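Local coordinates for putative protein (Neisseria meningitidis, PDB 2O3G) that probably binds flavin adenine dinucleotide as part of a longer membrane protein of the UPF0053 family, of which this is the transporter-associated domain, at residues E77-Q81 with R82-V86. Numbering follows the deposited sequence.
Sequences EKEGQ and RIERV. With EDO (1,2-ethanediol), chain B.
E77 pairs with both E84 and R85 in a classic beta bulge: its carbonyl O accepts E84 N at 2.7 Å and R85 N at 3.1 Å, the latter in the carbonyl plane on a lone pair. The hairpin of strands 71-79 and 82-90 closes through a type II' turn from E79 to R82, with R82 N bonded to E79 O at 3.0 Å. G80 suits this turn because its phi of 73° is easy for a residue without a side chain.

E77, E79, R82 and R85 share one face, and the bulge turns E84 toward 77-79, beside E77 and E79. With CG anti to the backbone N (chi1 -173°) and a bend at chi2, its carboxylate turns back toward R82. R82 NE meets E84 OE2 at 3.0 Å on the syn side, tilted out of the carboxylate plane but in the guanidinium plane, a salt bridge whose N-H...O bond is nearly straight (176°). On the opposite face, buried, apolar I83 meets A49 of helix 48-56, and K78 is long enough for NZ to hydrogen-bond P60 O.

E84 and E79 thus lie near R82, whose charge probably offsets part of the repulsion between E84 and the neighbouring E77 carboxylate.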
ATOM      1  N   GLU A  77      -8.673   7.442   0.923  1.00 65.19           N
ATOM      2  CA  GLU A  77      -9.851   7.448   0.095  1.00 67.56           C
ATOM      3  C   GLU A  77     -10.134   6.069  -0.600  1.00 68.34           C
ATOM      4  O   GLU A  77      -9.277   5.486  -1.276  1.00 68.56           O
ATOM      5  CB  GLU A  77      -9.656   8.564  -0.897  1.00 68.31           C
ATOM      6  CG  GLU A  77     -10.865   9.139  -1.473  1.00 72.61           C
ATOM      7  CD  GLU A  77     -10.484   9.806  -2.753  1.00 80.08           C
ATOM      8  OE1 GLU A  77      -9.302  10.242  -2.838  1.00 82.72           O
ATOM      9  OE2 GLU A  77     -11.331   9.874  -3.681  1.00 83.85           O
ATOM     10  N   LYS A  78     -11.346   5.552  -0.390  1.00 69.63           N
ATOM     11  CA  LYS A  78     -11.942   4.526  -1.250  1.00 69.36           C
ATOM     12  C   LYS A  78     -12.858   5.216  -2.247  1.00 70.14           C
ATOM     13  O   LYS A  78     -13.729   6.030  -1.849  1.00 71.30           O
ATOM     14  CB  LYS A  78     -12.787   3.591  -0.423  1.00 68.70           C
ATOM     15  CG  LYS A  78     -12.054   2.915   0.666  1.00 68.02           C
ATOM     16  CD  LYS A  78     -11.930   1.469   0.355  1.00 67.95           C
ATOM     17  CE  LYS A  78     -13.293   0.848   0.317  1.00 64.82           C
ATOM     18  NZ  LYS A  78     -13.187  -0.424   1.013  1.00 65.92           N
ATOM     19  N   GLU A  79     -12.650   4.920  -3.533  1.00 70.66           N
ATOM     20  CA  GLU A  79     -13.668   5.126  -4.584  1.00 70.64           C
ATOM     21  C   GLU A  79     -14.409   3.813  -4.830  1.00 69.87           C
ATOM     22  O   GLU A  79     -13.956   2.924  -5.581  1.00 69.40           O
ATOM     23  CB  GLU A  79     -13.061   5.609  -5.892  1.00 71.16           C
ATOM     24  CG  GLU A  79     -14.118   5.809  -6.976  1.00 75.84           C
ATOM     25  CD  GLU A  79     -14.866   7.167  -6.865  1.00 82.94           C
ATOM     26  OE1 GLU A  79     -15.530   7.523  -7.893  1.00 83.61           O
ATOM     27  OE2 GLU A  79     -14.765   7.869  -5.783  1.00 82.53           O
ATOM     28  N   GLY A  80     -15.549   3.695  -4.176  1.00 68.49           N
ATOM     29  CA  GLY A  80     -16.327   2.520  -4.352  1.00 67.85           C
ATOM     30  C   GLY A  80     -15.634   1.400  -3.638  1.00 67.35           C
ATOM     31  O   GLY A  80     -15.513   1.364  -2.394  1.00 69.13           O
ATOM     32  N   GLN A  81     -15.189   0.432  -4.395  1.00 66.06           N
ATOM     33  CA  GLN A  81     -14.614  -0.699  -3.702  1.00 63.97           C
ATOM     34  C   GLN A  81     -13.123  -0.696  -4.012  1.00 62.74           C
ATOM     35  O   GLN A  81     -12.427  -1.560  -3.570  1.00 62.59           O
ATOM     36  CB  GLN A  81     -15.346  -1.994  -4.080  1.00 63.26           C
ATOM     37  CG  GLN A  81     -15.204  -3.101  -3.080  1.00 61.61           C
ATOM     38  CD  GLN A  81     -16.136  -3.029  -1.924  1.00 63.44           C
ATOM     39  OE1 GLN A  81     -15.778  -3.425  -0.795  1.00 63.15           O
ATOM     40  NE2 GLN A  81     -17.358  -2.538  -2.172  1.00 63.29           N
ATOM     41  N   ARG A  82     -12.664   0.307  -4.751  1.00 61.07           N
ATOM     42  CA  ARG A  82     -11.292   0.455  -5.114  1.00 61.26           C
ATOM     43  C   ARG A  82     -10.660   1.296  -4.018  1.00 60.24           C
ATOM     44  O   ARG A  82     -11.303   2.220  -3.499  1.00 60.75           O
ATOM     45  CB  ARG A  82     -11.171   1.210  -6.446  1.00 60.25           C
ATOM     46  CG  ARG A  82      -9.743   1.301  -6.989  1.00 62.64           C
ATOM     47  CD  ARG A  82      -9.633   1.945  -8.380  1.00 65.49           C
ATOM     48  NE  ARG A  82     -10.401   3.203  -8.456  1.00 79.77           N
ATOM     49  CZ  ARG A  82     -11.613   3.362  -9.035  1.00 85.36           C
ATOM     50  NH1 ARG A  82     -12.195   4.569  -9.043  1.00 87.03           N
ATOM     51  NH2 ARG A  82     -12.255   2.340  -9.632  1.00 87.30           N
ATOM     52  N   ILE A  83      -9.401   0.979  -3.679  1.00 58.35           N
ATOM     53  CA  ILE A  83      -8.592   1.792  -2.777  1.00 54.90           C
ATOM     54  C   ILE A  83      -8.033   2.855  -3.656  1.00 54.25           C
ATOM     55  O   ILE A  83      -7.204   2.620  -4.528  1.00 53.39           O
ATOM     56  CB  ILE A  83      -7.457   0.992  -2.189  1.00 54.55           C
ATOM     57  CG1 ILE A  83      -7.990  -0.071  -1.241  1.00 54.47           C
ATOM     58  CG2 ILE A  83      -6.629   1.834  -1.328  1.00 55.15           C
ATOM     59  CD1 ILE A  83      -7.062  -1.288  -1.154  1.00 56.22           C
ATOM     60  N   GLU A  84      -8.502   4.068  -3.436  1.00 54.57           N
ATOM     61  CA  GLU A  84      -8.163   5.147  -4.335  1.00 55.40           C
ATOM     62  C   GLU A  84      -6.809   5.828  -3.986  1.00 53.66           C
ATOM     63  O   GLU A  84      -5.947   6.059  -4.891  1.00 51.42           O
ATOM     64  CB  GLU A  84      -9.360   6.141  -4.378  1.00 57.55           C
ATOM     65  CG  GLU A  84      -9.224   7.285  -5.428  1.00 65.56           C
ATOM     66  CD  GLU A  84      -9.626   6.835  -6.826  1.00 77.26           C
ATOM     67  OE1 GLU A  84     -10.327   7.614  -7.565  1.00 84.17           O
ATOM     68  OE2 GLU A  84      -9.271   5.680  -7.175  1.00 78.76           O
ATOM     69  N   ARG A  85      -6.653   6.157  -2.683  1.00 53.11           N
ATOM     70  CA  ARG A  85      -5.460   6.884  -2.135  1.00 53.13           C
ATOM     71  C   ARG A  85      -4.961   6.252  -0.883  1.00 50.86           C
ATOM     72  O   ARG A  85      -5.763   5.964   0.068  1.00 49.53           O
ATOM     73  CB  ARG A  85      -5.800   8.323  -1.709  1.00 53.77           C
ATOM     74  CG  ARG A  85      -5.914   9.244  -2.802  1.00 58.71           C
ATOM     75  CD  ARG A  85      -4.853  10.282  -2.823  1.00 66.57           C
ATOM     76  NE  ARG A  85      -4.527  10.366  -4.237  1.00 73.45           N
ATOM     77  CZ  ARG A  85      -3.379  10.798  -4.733  1.00 74.03           C
ATOM     78  NH1 ARG A  85      -3.225  10.787  -6.053  1.00 76.29           N
ATOM     79  NH2 ARG A  85      -2.410  11.244  -3.931  1.00 72.30           N
ATOM     80  N   VAL A  86      -3.642   6.093  -0.847  1.00 49.22           N
ATOM     81  CA  VAL A  86      -3.050   5.655   0.405  1.00 49.64           C
ATOM     82  C   VAL A  86      -1.963   6.609   0.907  1.00 49.26           C
ATOM     83  O   VAL A  86      -1.254   7.287   0.111  1.00 47.96           O
ATOM     84  CB  VAL A  86      -2.719   4.113   0.406  1.00 50.31           C
ATOM     85  CG1 VAL A  86      -2.791   3.573  -0.959  1.00 48.45           C
ATOM     86  CG2 VAL A  86      -1.370   3.823   1.011  1.00 50.09           C
TER
HETATM   87  C1  EDO B 101     -15.185  -1.745  -8.148  1.00 56.77           C
HETATM   88  O1  EDO B 101     -15.627  -1.220  -6.889  1.00 57.82           O
HETATM   89  C2  EDO B 101     -13.650  -1.457  -8.205  1.00 54.78           C
HETATM   90  O2  EDO B 101     -13.247  -0.548  -9.289  1.00 49.22           O